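Local coordinates for protein endo-1,4-beta-mannanase (Eisenia fetida, PDB 5Y6T) that probably hydrolyses internal beta-1,4-mannosidic bonds of mannans as a family GH5 endo-mannanase, at residues Phe23-Asn28 / Asp310-Ala315; Glu52-Arg57 / Asp336-Gln341; Val56-Glu61 / Gln343-Leu348; Arg67-Cys72 / Ile295-Gln300. All blocks are in the same frame, centred on the assembly; numbering follows the deposited sequence.

Interaction 1 of 4, residues Phe23-Asn28 / Asp310-Ala315; sequences FMSGMN and DQFDWA
In the outer layer of a (beta/alpha)8 barrel, F23, S25 and G26 of strand 20-28, the first strand of the barrel, meet F312 and A315 on helix 308-317. Benzyl and methyl groups pack at one end: F23 CZ lies 3.8 Å from A315 CB, and the methyl comes in at the edge of the ring, in its plane. The same ring reaches the helix backbone, with F23 CE2 3.6 Å from A315 O. With CG anti to the backbone N (chi1 -179°), the F23 ring projects from the strand toward the helix. Alanine suits the helix face here because its short side chain lets a large ring come close to the main chain.

At the other end the sizes are reversed. F312 stretches across to the strand and puts CZ 3.8 Å from G26 O, which sits near the ring plane at the edge, where the polarised C-H groups face an oxygen. S25 OG lies 3.8 Å from F312 CE2. Helix 338-348 packs alongside, L345 touching S25 and L348 touching F23. The whole forms a buried strand-to-helix interface of the kind that makes up the outer layer of a TIM barrel.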
loop_
_atom_site.group_PDB
_atom_site.type_symbol
_atom_site.label_atom_id
_atom_site.label_comp_id
_atom_site.label_asym_id
_atom_site.label_seq_id
_atom_site.Cartn_x
_atom_site.Cartn_y
_atom_site.Cartn_z
ATOM N N PHE A 23 9.611 10.331 7.560
ATOM C CA PHE A 23 9.232 10.243 6.155
ATOM C C PHE A 23 9.604 8.854 5.645
ATOM O O PHE A 23 10.727 8.447 5.821
ATOM C CB PHE A 23 10.005 11.301 5.389
ATOM C CG PHE A 23 9.708 11.348 3.915
ATOM C CD1 PHE A 23 10.417 10.557 3.041
ATOM C CD2 PHE A 23 8.672 12.164 3.420
ATOM C CE1 PHE A 23 10.146 10.593 1.671
ATOM C CE2 PHE A 23 8.421 12.224 2.054
ATOM C CZ PHE A 23 9.187 11.484 1.194
ATOM N N MET A 24 8.688 8.155 4.981
ATOM C CA MET A 24 9.013 6.821 4.511
ATOM C C MET A 24 9.642 6.911 3.114
ATOM O O MET A 24 8.958 7.162 2.114
ATOM C CB MET A 24 7.727 5.952 4.421
ATOM C CG MET A 24 6.993 5.807 5.736
ATOM S SD MET A 24 7.881 4.838 6.965
ATOM C CE MET A 24 8.721 6.139 7.889
ATOM N N SER A 25 10.944 6.665 3.038
ATOM C CA SER A 25 11.676 6.714 1.798
ATOM C C SER A 25 12.163 5.333 1.419
ATOM O O SER A 25 12.835 4.727 2.194
ATOM C CB SER A 25 12.873 7.648 1.904
ATOM O OG SER A 25 13.643 7.693 0.731
ATOM N N GLY A 26 11.726 4.797 0.297
ATOM C CA GLY A 26 12.060 3.437 -0.014
ATOM C C GLY A 26 11.532 2.974 -1.337
ATOM O O GLY A 26 11.355 3.774 -2.239
ATOM N N MET A 27 11.427 1.667 -1.492
ATOM C CA MET A 27 10.967 1.082 -2.758
ATOM C C MET A 27 9.839 0.128 -2.540
ATOM O O MET A 27 9.802 -0.591 -1.525
ATOM C CB MET A 27 12.129 0.305 -3.450
ATOM C CG MET A 27 13.358 1.142 -3.694
ATOM S SD MET A 27 14.525 0.154 -4.712
ATOM C CE MET A 27 16.056 1.046 -4.472
ATOM N N ASN A 28 8.957 0.077 -3.531
ATOM C CA ASN A 28 8.137 -1.065 -3.684
ATOM C C ASN A 28 9.058 -2.216 -4.083
ATOM O O ASN A 28 9.906 -2.018 -4.960
ATOM C CB ASN A 28 7.125 -0.877 -4.800
ATOM C CG ASN A 28 6.025 0.071 -4.449
ATOM O OD1 ASN A 28 4.983 -0.360 -3.992
ATOM N ND2 ASN A 28 6.224 1.352 -4.750
ATOM N N ASP A 310 14.597 14.271 -8.578
ATOM C CA ASP A 310 13.563 15.297 -8.583
ATOM C C ASP A 310 12.259 14.801 -7.892
ATOM O O ASP A 310 11.605 15.571 -7.167
ATOM C CB ASP A 310 13.177 15.701 -10.005
ATOM C CG ASP A 310 14.236 16.526 -10.724
ATOM O OD1 ASP A 310 15.108 17.177 -10.063
ATOM O OD2 ASP A 310 14.184 16.415 -11.978
ATOM N N GLN A 311 11.913 13.550 -8.139
ATOM C CA GLN A 311 10.690 13.010 -7.646
ATOM C C GLN A 311 10.769 12.802 -6.133
ATOM O O GLN A 311 9.892 13.259 -5.391
ATOM C CB GLN A 311 10.398 11.727 -8.393
ATOM C CG GLN A 311 10.123 11.869 -9.880
ATOM C CD GLN A 311 10.070 10.580 -10.641
ATOM O OE1 GLN A 311 10.888 9.663 -10.414
ATOM N NE2 GLN A 311 9.096 10.451 -11.557
ATOM N N PHE A 312 11.812 12.138 -5.640
ATOM C CA PHE A 312 11.988 11.994 -4.168
ATOM C C PHE A 312 12.105 13.341 -3.496
ATOM O O PHE A 312 11.503 13.560 -2.392
ATOM C CB PHE A 312 13.191 11.176 -3.801
ATOM C CG PHE A 312 12.955 9.682 -3.897
ATOM C CD1 PHE A 312 13.146 9.006 -5.084
ATOM C CD2 PHE A 312 12.627 8.966 -2.749
ATOM C CE1 PHE A 312 12.949 7.627 -5.174
ATOM C CE2 PHE A 312 12.387 7.588 -2.814
ATOM C CZ PHE A 312 12.609 6.889 -4.008
ATOM N N ASP A 313 12.791 14.280 -4.139
ATOM C CA ASP A 313 12.929 15.604 -3.561
ATOM C C ASP A 313 11.555 16.296 -3.385
ATOM O O ASP A 313 11.310 16.954 -2.400
ATOM C CB ASP A 313 13.910 16.512 -4.368
ATOM C CG ASP A 313 14.306 17.750 -3.572
ATOM O OD1 ASP A 313 15.136 17.592 -2.630
ATOM O OD2 ASP A 313 13.695 18.831 -3.787
ATOM N N TRP A 314 10.719 16.207 -4.388
ATOM C CA TRP A 314 9.419 16.836 -4.391
ATOM C C TRP A 314 8.615 16.251 -3.238
ATOM O O TRP A 314 8.001 16.956 -2.495
ATOM C CB TRP A 314 8.721 16.592 -5.714
ATOM C CG TRP A 314 7.375 17.245 -5.771
ATOM C CD1 TRP A 314 6.172 16.711 -5.457
ATOM C CD2 TRP A 314 7.128 18.619 -6.114
ATOM N NE1 TRP A 314 5.180 17.668 -5.537
ATOM C CE2 TRP A 314 5.755 18.843 -5.978
ATOM C CE3 TRP A 314 7.974 19.691 -6.529
ATOM C CZ2 TRP A 314 5.142 20.112 -6.278
ATOM C CZ3 TRP A 314 7.384 20.940 -6.812
ATOM C CH2 TRP A 314 5.971 21.145 -6.636
ATOM N N ALA A 315 8.620 14.916 -3.101
ATOM C CA ALA A 315 7.814 14.273 -2.066
ATOM C C ALA A 315 8.213 14.797 -0.674
ATOM O O ALA A 315 7.383 15.103 0.168
ATOM C CB ALA A 315 8.011 12.794 -2.118
#

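Interaction 2 of 4, residues Glu52-Arg57 / Asp336-Gln341; sequences EDYIVR and DSFATQ
R57 lays its guanidinium over one face of the F338 ring in a cation-pi contact, with NH1 3.4 Å above the ring plane and over its centre. R57 CZ stands 4.2 Å from the ring centroid, almost on the ring normal. The two flat groups are not fully stacked, their planes being 38° apart, so NH1 is the closest part of the guanidinium. Lower down the arginine, CB touches the ring's far end, 3.7 Å from F338 CZ. Y54 adds a looser apolar touch, its ring edge bringing CD1 to 4.4 Å from F338 CE2, while its hydroxyl is hydrogen-bonded to Q32.

Behind this shell, D53 fixes the arginine from one turn earlier: R57 NE donates to D53 OD2 at 2.9 Å in a salt bridge that meets the carboxylate from above its plane. The bend at chi3 (-69°) allows R57 to serve both D53 and the ring. On the other side, F338 opens its helix, and S337 at the N-cap accepts from T340 N through OG at 3.0 Å. Q341 N and Q341 NE2 both donate to S337 O, which secures this first turn. An alanine in place of F338 would probably open a gap beside R57 and leave its charge without the aromatic face. F338 also rests on M27 of strand 20-28, so the ring lies where helices 42-60 and 338-348, which follow the first and last barrel strands, come together over the first strand.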
loop_
_atom_site.group_PDB
_atom_site.type_symbol
_atom_site.label_atom_id
_atom_site.label_comp_id
_atom_site.label_asym_id
_atom_site.label_seq_id
_atom_site.Cartn_x
_atom_site.Cartn_y
_atom_site.Cartn_z
ATOM N N GLU A 52 15.332 -10.872 1.670
ATOM C CA GLU A 52 16.165 -10.268 2.705
ATOM C C GLU A 52 17.276 -9.402 2.129
ATOM O O GLU A 52 17.604 -8.404 2.722
ATOM C CB GLU A 52 16.708 -11.354 3.646
ATOM C CG GLU A 52 15.575 -12.071 4.374
ATOM C CD GLU A 52 15.990 -13.274 5.265
ATOM O OE1 GLU A 52 17.199 -13.531 5.424
ATOM O OE2 GLU A 52 15.085 -13.921 5.849
ATOM N N ASP A 53 17.832 -9.795 0.979
ATOM C CA ASP A 53 18.799 -9.022 0.277
ATOM C C ASP A 53 18.159 -7.670 -0.131
ATOM O O ASP A 53 18.831 -6.646 -0.067
ATOM C CB ASP A 53 19.325 -9.813 -0.926
ATOM C CG ASP A 53 20.437 -9.127 -1.669
ATOM O OD1 ASP A 53 21.484 -8.867 -1.079
ATOM O OD2 ASP A 53 20.223 -8.809 -2.836
ATOM N N TYR A 54 16.874 -7.641 -0.504
ATOM C CA TYR A 54 16.302 -6.335 -0.851
ATOM C C TYR A 54 16.315 -5.419 0.353
ATOM O O TYR A 54 16.540 -4.217 0.233
ATOM C CB TYR A 54 14.877 -6.484 -1.323
ATOM C CG TYR A 54 14.742 -6.961 -2.716
ATOM C CD1 TYR A 54 15.209 -6.215 -3.767
ATOM C CD2 TYR A 54 14.030 -8.116 -2.988
ATOM C CE1 TYR A 54 15.027 -6.672 -5.082
ATOM C CE2 TYR A 54 13.841 -8.558 -4.277
ATOM C CZ TYR A 54 14.338 -7.831 -5.301
ATOM O OH TYR A 54 14.091 -8.307 -6.543
ATOM N N ILE A 55 16.022 -5.970 1.529
ATOM C CA ILE A 55 16.002 -5.143 2.758
ATOM C C ILE A 55 17.353 -4.529 3.005
ATOM O O ILE A 55 17.526 -3.324 3.251
ATOM C CB ILE A 55 15.664 -5.994 3.969
ATOM C CG1 ILE A 55 14.205 -6.448 3.988
ATOM C CG2 ILE A 55 15.882 -5.207 5.241
ATOM C CD1 ILE A 55 13.913 -7.471 5.047
ATOM N N VAL A 56 18.359 -5.394 2.954
ATOM C CA VAL A 56 19.729 -4.914 3.131
ATOM C C VAL A 56 20.188 -3.821 2.115
ATOM O O VAL A 56 20.755 -2.771 2.538
ATOM C CB VAL A 56 20.755 -6.106 3.176
ATOM C CG1 VAL A 56 22.163 -5.554 3.380
ATOM C CG2 VAL A 56 20.420 -7.057 4.363
ATOM N N ARG A 57 19.929 -4.067 0.848
ATOM C CA ARG A 57 20.332 -3.195 -0.244
ATOM C C ARG A 57 19.583 -1.877 -0.193
ATOM O O ARG A 57 20.187 -0.836 -0.382
ATOM C CB ARG A 57 20.156 -3.897 -1.560
ATOM C CG ARG A 57 21.144 -5.069 -1.677
ATOM C CD ARG A 57 21.407 -5.474 -3.101
ATOM N NE ARG A 57 20.280 -6.101 -3.757
ATOM C CZ ARG A 57 19.738 -5.700 -4.896
ATOM N NH1 ARG A 57 20.175 -4.626 -5.512
ATOM N NH2 ARG A 57 18.736 -6.386 -5.420
ATOM N N ASP A 336 11.707 1.256 -12.944
ATOM C CA ASP A 336 13.113 1.588 -12.997
ATOM C C ASP A 336 14.012 0.457 -12.580
ATOM O O ASP A 336 13.600 -0.483 -11.878
ATOM C CB ASP A 336 13.348 2.787 -12.054
ATOM C CG ASP A 336 12.743 4.055 -12.553
ATOM O OD1 ASP A 336 12.434 4.199 -13.796
ATOM O OD2 ASP A 336 12.565 4.964 -11.695
ATOM N N SER A 337 15.274 0.533 -12.933
ATOM C CA SER A 337 16.252 -0.332 -12.332
ATOM C C SER A 337 16.416 -0.030 -10.823
ATOM O O SER A 337 16.148 1.103 -10.373
ATOM C CB SER A 337 17.622 -0.174 -13.038
ATOM O OG SER A 337 18.184 1.076 -12.709
ATOM N N PHE A 338 16.890 -1.014 -10.066
ATOM C CA PHE A 338 17.230 -0.801 -8.653
ATOM C C PHE A 338 18.233 0.377 -8.559
ATOM O O PHE A 338 18.123 1.271 -7.699
ATOM C CB PHE A 338 17.809 -2.054 -8.029
ATOM C CG PHE A 338 17.987 -1.936 -6.579
ATOM C CD1 PHE A 338 19.130 -1.319 -6.050
ATOM C CD2 PHE A 338 17.028 -2.410 -5.711
ATOM C CE1 PHE A 338 19.287 -1.196 -4.645
ATOM C CE2 PHE A 338 17.197 -2.295 -4.338
ATOM C CZ PHE A 338 18.310 -1.665 -3.813
ATOM N N ALA A 339 19.251 0.361 -9.447
ATOM C CA ALA A 339 20.323 1.387 -9.393
ATOM C C ALA A 339 19.764 2.811 -9.546
ATOM O O ALA A 339 20.180 3.742 -8.874
ATOM C CB ALA A 339 21.374 1.135 -10.474
ATOM N N THR A 340 18.795 2.953 -10.430
ATOM C CA THR A 340 18.178 4.254 -10.599
ATOM C C THR A 340 17.436 4.657 -9.315
ATOM O O THR A 340 17.577 5.783 -8.804
ATOM C CB THR A 340 17.258 4.261 -11.854
ATOM O OG1 THR A 340 18.074 4.188 -13.023
ATOM C CG2 THR A 340 16.365 5.514 -11.947
ATOM N N GLN A 341 16.611 3.765 -8.814
ATOM C CA GLN A 341 15.853 4.052 -7.587
ATOM C C GLN A 341 16.786 4.368 -6.419
ATOM O O GLN A 341 16.482 5.272 -5.604
ATOM C CB GLN A 341 14.928 2.901 -7.245
ATOM C CG GLN A 341 13.836 2.755 -8.302
ATOM C CD GLN A 341 13.096 1.431 -8.245
ATOM O OE1 GLN A 341 12.192 1.285 -7.459
ATOM N NE2 GLN A 341 13.564 0.464 -8.977
#

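Interaction 3 of 4, residues Val56-Glu61 / Gln343-Leu348; sequences VRIKAE and QGLNHL
N346 gives both hydrogens of its amide nitrogen to E61. One goes to the main chain, from N346 ND2 to E61 O at 2.8 Å; the other goes to the side chain, from N346 ND2 to E61 OE1 at 2.9 Å. The second bond is the straighter (169°) and uses the anti lone pair of the carboxylate oxygen. Both acceptors lie in the plane of the amide, as its two N-H bonds require, although the carboxylate plane is turned 44° from it. A bend at chi2 (-58°) folds the E61 chain so that its carboxylate lies beside its own carbonyl.

The backbones come close here, and E61 O also makes a C-H...O contact with N346 CA at 3.4 Å. Next to the polar pair comes apolar packing, L345 CD1 reaching I58 CG2 at 4.2 Å and the E61 CB methylene at 4.1 Å. L345 then continues inward to S25 and M27 of strand 20-28, as befits a branched apolar side chain on the buried face of its helix. Asparagine thus supplies an uncharged double donor, and the negative charge of E61 would probably strengthen the bond to OE1, joining helix 338-348 to the chain at E61.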
loop_
_atom_site.group_PDB
_atom_site.type_symbol
_atom_site.label_atom_id
_atom_site.label_comp_id
_atom_site.label_asym_id
_atom_site.label_seq_id
_atom_site.Cartn_x
_atom_site.Cartn_y
_atom_site.Cartn_z
ATOM N N VAL A 56 18.359 -5.394 2.954
ATOM C CA VAL A 56 19.729 -4.914 3.131
ATOM C C VAL A 56 20.188 -3.821 2.115
ATOM O O VAL A 56 20.755 -2.771 2.538
ATOM C CB VAL A 56 20.755 -6.106 3.176
ATOM C CG1 VAL A 56 22.163 -5.554 3.380
ATOM C CG2 VAL A 56 20.420 -7.057 4.363
ATOM N N ARG A 57 19.929 -4.067 0.848
ATOM C CA ARG A 57 20.332 -3.195 -0.244
ATOM C C ARG A 57 19.583 -1.877 -0.193
ATOM O O ARG A 57 20.187 -0.836 -0.382
ATOM C CB ARG A 57 20.156 -3.897 -1.560
ATOM C CG ARG A 57 21.144 -5.069 -1.677
ATOM C CD ARG A 57 21.407 -5.474 -3.101
ATOM N NE ARG A 57 20.280 -6.101 -3.757
ATOM C CZ ARG A 57 19.738 -5.700 -4.896
ATOM N NH1 ARG A 57 20.175 -4.626 -5.512
ATOM N NH2 ARG A 57 18.736 -6.386 -5.420
ATOM N N ILE A 58 18.299 -1.922 0.202
ATOM C CA ILE A 58 17.548 -0.680 0.389
ATOM C C ILE A 58 18.140 0.169 1.511
ATOM O O ILE A 58 18.378 1.372 1.308
ATOM C CB ILE A 58 16.038 -0.984 0.578
ATOM C CG1 ILE A 58 15.464 -1.453 -0.755
ATOM C CG2 ILE A 58 15.344 0.250 1.158
ATOM C CD1 ILE A 58 14.081 -2.025 -0.692
ATOM N N LYS A 59 18.401 -0.441 2.656
ATOM C CA LYS A 59 18.966 0.290 3.759
ATOM C C LYS A 59 20.325 0.845 3.387
ATOM O O LYS A 59 20.679 1.959 3.771
ATOM C CB LYS A 59 18.980 -0.525 5.050
ATOM C CG LYS A 59 19.591 0.226 6.240
ATOM C CD LYS A 59 18.644 1.363 6.705
ATOM C CE LYS A 59 19.161 2.780 6.477
ATOM N NZ LYS A 59 18.117 3.821 6.779
ATOM N N ALA A 60 21.137 0.034 2.717
ATOM C CA ALA A 60 22.485 0.481 2.313
ATOM C C ALA A 60 22.509 1.771 1.461
ATOM O O ALA A 60 23.439 2.546 1.589
ATOM C CB ALA A 60 23.227 -0.613 1.612
ATOM N N GLU A 61 21.440 2.010 0.693
ATOM C CA GLU A 61 21.300 3.151 -0.187
ATOM C C GLU A 61 20.678 4.339 0.530
ATOM O O GLU A 61 20.562 5.451 -0.039
ATOM C CB GLU A 61 20.457 2.748 -1.407
ATOM C CG GLU A 61 21.043 1.672 -2.289
ATOM C CD GLU A 61 22.396 1.947 -2.886
ATOM O OE1 GLU A 61 22.879 3.104 -2.870
ATOM O OE2 GLU A 61 22.956 0.912 -3.408
ATOM N N GLN A 343 19.391 6.008 -6.487
ATOM C CA GLN A 343 19.838 7.439 -6.522
ATOM C C GLN A 343 18.877 8.314 -5.739
ATOM O O GLN A 343 19.251 9.283 -5.084
ATOM C CB GLN A 343 20.010 7.952 -7.934
ATOM C CG GLN A 343 21.028 7.176 -8.755
ATOM C CD GLN A 343 21.045 7.751 -10.191
ATOM O OE1 GLN A 343 20.084 7.648 -10.925
ATOM N NE2 GLN A 343 22.099 8.439 -10.518
ATOM N N GLY A 344 17.594 8.023 -5.832
ATOM C CA GLY A 344 16.653 8.776 -5.028
ATOM C C GLY A 344 16.737 8.533 -3.575
ATOM O O GLY A 344 16.596 9.477 -2.829
ATOM N N LEU A 345 16.952 7.267 -3.173
ATOM C CA LEU A 345 17.172 6.970 -1.771
ATOM C C LEU A 345 18.406 7.714 -1.280
ATOM O O LEU A 345 18.400 8.323 -0.217
ATOM C CB LEU A 345 17.301 5.489 -1.515
ATOM C CG LEU A 345 16.108 4.645 -1.995
ATOM C CD1 LEU A 345 16.377 3.236 -1.533
ATOM C CD2 LEU A 345 14.823 5.203 -1.433
ATOM N N ASN A 346 19.478 7.665 -2.084
ATOM C CA ASN A 346 20.690 8.359 -1.700
ATOM C C ASN A 346 20.450 9.828 -1.421
ATOM O O ASN A 346 20.949 10.392 -0.450
ATOM C CB ASN A 346 21.780 8.308 -2.767
ATOM C CG ASN A 346 22.306 6.915 -3.151
ATOM O OD1 ASN A 346 22.855 6.817 -4.262
ATOM N ND2 ASN A 346 22.139 5.881 -2.345
ATOM N N HIS A 347 19.676 10.453 -2.279
ATOM C CA HIS A 347 19.387 11.877 -2.149
ATOM C C HIS A 347 18.737 12.281 -0.821
ATOM O O HIS A 347 19.036 13.354 -0.268
ATOM C CB HIS A 347 18.515 12.313 -3.293
ATOM C CG HIS A 347 18.099 13.749 -3.217
ATOM N ND1 HIS A 347 18.987 14.795 -3.327
ATOM C CD2 HIS A 347 16.875 14.308 -3.008
ATOM C CE1 HIS A 347 18.335 15.942 -3.206
ATOM N NE2 HIS A 347 17.052 15.679 -2.993
ATOM N N LEU A 348 17.856 11.446 -0.282
ATOM C CA LEU A 348 17.188 11.755 1.003
ATOM C C LEU A 348 17.943 11.346 2.242
ATOM O O LEU A 348 17.592 11.736 3.353
ATOM C CB LEU A 348 15.754 11.213 1.082
ATOM C CG LEU A 348 14.872 11.822 -0.011
ATOM C CD1 LEU A 348 13.473 11.308 0.184
ATOM C CD2 LEU A 348 14.862 13.351 -0.016
#

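Interaction 4 of 4, residues Arg67-Cys72 / Ile295-Gln300; sequences RIWVHC and IGEFSQ
R67 NH1 donates to E297 OE2 at 3.0 Å, a salt bridge bent to 148° and received on the anti lone pair of the carboxylate. The same nitrogen also serves N28 OD1, while NH2 is held by E163 and N166, so several acceptors fix the rotation of the guanidinium. The arginine chain is extended from CG to NE, and CG lies anti to the backbone N (chi1 -179°), which carries the charge from the strand into the barrel. W69 NE1 sits 3.4 Å above one guanidinium face, toward its rim.

These residues line the inside of the (beta/alpha)8 barrel. E297 lies near the C-terminal end of the seventh strand, where GH5 enzymes carry their nucleophilic glutamate, and its position is consistent with that role. Its OE2 also hydrogen-bonds a Tris molecule, probably from the crystallisation liquor, which may mark the pocket, and W69 brings its ring edge to the carboxylate, CZ2 being 3.9 Å from E297 OE2. A leucine in place of R67 would probably leave E297 OE2 and E163 OE2 without their guanidinium donor, and N28 OD1 and N166 OD1 without theirs. E297 OE1 is held separately by Y268 OH, and G296 O accepts from N28 ND2.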
loop_
_atom_site.group_PDB
_atom_site.type_symbol
_atom_site.label_atom_id
_atom_site.label_comp_id
_atom_site.label_asym_id
_atom_site.label_seq_id
_atom_site.Cartn_x
_atom_site.Cartn_y
_atom_site.Cartn_z
ATOM N N ARG A 67 7.552 -1.497 0.431
ATOM C CA ARG A 67 6.192 -1.988 0.232
ATOM C C ARG A 67 6.242 -3.305 -0.508
ATOM O O ARG A 67 6.880 -3.417 -1.541
ATOM C CB ARG A 67 5.375 -0.953 -0.562
ATOM C CG ARG A 67 3.907 -1.310 -0.828
ATOM C CD ARG A 67 3.211 -0.022 -1.296
ATOM N NE ARG A 67 1.815 -0.203 -1.693
ATOM C CZ ARG A 67 1.395 -0.309 -2.953
ATOM N NH1 ARG A 67 2.240 -0.431 -3.995
ATOM N NH2 ARG A 67 0.077 -0.367 -3.168
ATOM N N ILE A 68 5.567 -4.302 0.017
ATOM C CA ILE A 68 5.629 -5.652 -0.523
ATOM C C ILE A 68 4.233 -6.274 -0.564
ATOM O O ILE A 68 3.357 -6.034 0.308
ATOM C CB ILE A 68 6.576 -6.547 0.322
ATOM C CG1 ILE A 68 6.805 -7.887 -0.422
ATOM C CG2 ILE A 68 6.101 -6.743 1.769
ATOM C CD1 ILE A 68 8.087 -8.578 -0.005
ATOM N N TRP A 69 4.006 -7.094 -1.564
ATOM C CA TRP A 69 2.671 -7.633 -1.837
ATOM C C TRP A 69 2.612 -9.110 -1.519
ATOM O O TRP A 69 3.597 -9.841 -1.759
ATOM C CB TRP A 69 2.316 -7.451 -3.286
ATOM C CG TRP A 69 2.219 -6.057 -3.826
ATOM C CD1 TRP A 69 2.546 -4.876 -3.203
ATOM C CD2 TRP A 69 1.753 -5.702 -5.121
ATOM N NE1 TRP A 69 2.351 -3.804 -4.081
ATOM C CE2 TRP A 69 1.857 -4.296 -5.253
ATOM C CE3 TRP A 69 1.283 -6.434 -6.223
ATOM C CZ2 TRP A 69 1.485 -3.620 -6.432
ATOM C CZ3 TRP A 69 0.907 -5.755 -7.365
ATOM C CH2 TRP A 69 1.012 -4.371 -7.467
ATOM N N VAL A 70 1.435 -9.558 -1.103
ATOM C CA VAL A 70 1.289 -10.957 -0.632
ATOM C C VAL A 70 0.312 -11.735 -1.487
ATOM O O VAL A 70 0.780 -12.475 -2.371
ATOM C CB VAL A 70 0.926 -11.035 0.869
ATOM C CG1 VAL A 70 0.847 -12.471 1.366
ATOM C CG2 VAL A 70 1.903 -10.200 1.728
ATOM N N HIS A 71 -0.992 -11.644 -1.309
ATOM C CA HIS A 71 -1.875 -12.550 -2.044
ATOM C C HIS A 71 -2.021 -12.203 -3.534
ATOM O O HIS A 71 -2.325 -13.108 -4.370
ATOM C CB HIS A 71 -3.292 -12.578 -1.478
ATOM C CG HIS A 71 -3.365 -12.886 -0.011
ATOM N ND1 HIS A 71 -2.800 -14.012 0.546
ATOM C CD2 HIS A 71 -4.066 -12.287 0.972
ATOM C CE1 HIS A 71 -3.120 -14.078 1.835
ATOM N NE2 HIS A 71 -3.882 -13.026 2.120
ATOM N N CYS A 72 -1.931 -10.913 -3.832
ATOM C CA CYS A 72 -1.985 -10.417 -5.229
ATOM C C CYS A 72 -3.350 -10.732 -5.826
ATOM O O CYS A 72 -4.385 -10.241 -5.328
ATOM C CB CYS A 72 -0.786 -10.957 -6.053
ATOM S SG CYS A 72 0.803 -10.341 -5.433
ATOM N N ILE A 295 3.401 9.276 -1.527
ATOM C CA ILE A 295 3.410 8.998 -2.964
ATOM C C ILE A 295 3.953 7.550 -3.058
ATOM O O ILE A 295 5.190 7.341 -3.183
ATOM C CB ILE A 295 4.250 9.998 -3.750
ATOM C CG1 ILE A 295 3.900 11.458 -3.382
ATOM C CG2 ILE A 295 4.119 9.704 -5.248
ATOM C CD1 ILE A 295 4.601 12.545 -4.232
ATOM N N GLY A 296 3.021 6.595 -3.063
ATOM C CA GLY A 296 3.291 5.146 -2.830
ATOM C C GLY A 296 3.874 4.398 -4.022
ATOM O O GLY A 296 4.314 3.263 -3.900
ATOM N N GLU A 297 3.759 4.991 -5.227
ATOM C CA GLU A 297 4.434 4.507 -6.422
ATOM C C GLU A 297 4.674 5.688 -7.386
ATOM O O GLU A 297 3.826 6.557 -7.546
ATOM C CB GLU A 297 3.589 3.534 -7.205
ATOM C CG GLU A 297 3.213 2.203 -6.552
ATOM C CD GLU A 297 2.435 1.247 -7.453
ATOM O OE1 GLU A 297 2.443 1.481 -8.734
ATOM O OE2 GLU A 297 1.815 0.260 -6.914
ATOM N N PHE A 298 5.808 5.619 -8.058
ATOM C CA PHE A 298 6.187 6.490 -9.186
ATOM C C PHE A 298 7.472 5.924 -9.723
ATOM O O PHE A 298 8.117 5.100 -9.095
ATOM C CB PHE A 298 6.441 7.936 -8.741
ATOM C CG PHE A 298 7.475 8.075 -7.679
ATOM C CD1 PHE A 298 7.206 7.849 -6.319
ATOM C CD2 PHE A 298 8.789 8.283 -8.012
ATOM C CE1 PHE A 298 8.201 7.965 -5.359
ATOM C CE2 PHE A 298 9.779 8.336 -7.063
ATOM C CZ PHE A 298 9.518 8.145 -5.746
ATOM N N SER A 299 7.912 6.413 -10.890
ATOM C CA SER A 299 9.208 5.951 -11.372
ATOM C C SER A 299 9.695 6.992 -12.381
ATOM O O SER A 299 8.906 7.812 -12.883
ATOM C CB SER A 299 9.096 4.595 -12.020
ATOM O OG SER A 299 8.359 4.631 -13.213
ATOM N N GLN A 300 11.006 6.989 -12.606
ATOM C CA GLN A 300 11.594 7.852 -13.578
ATOM C C GLN A 300 11.121 7.422 -14.990
ATOM O O GLN A 300 10.718 8.250 -15.850
ATOM C CB GLN A 300 13.127 7.824 -13.419
ATOM C CG GLN A 300 13.842 8.807 -14.384
ATOM C CD GLN A 300 15.322 8.706 -14.161
ATOM O OE1 GLN A 300 15.830 9.223 -13.169
ATOM N NE2 GLN A 300 16.019 8.029 -15.037
#

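From the N terminus the chain lays down strand 20-28, helix 42-60 and strand 65-72, supplying the first halves of all four interactions in order. More than two hundred residues later, 295-300 returns first and closes interaction 4, the innermost loop, nested within the other three. Helix 308-317 then closes interaction 1, and helix 338-348 with the loop before it closes interactions 2 and 3, which start from the same stretch of helix 42-60. Interaction 1 crosses both of them. Together they join the first two strands and first helix of the barrel to its closing segments; D313 ties interaction 1 to H347 of interaction 3, and D336 ties interaction 2 to Q300 of interaction 4.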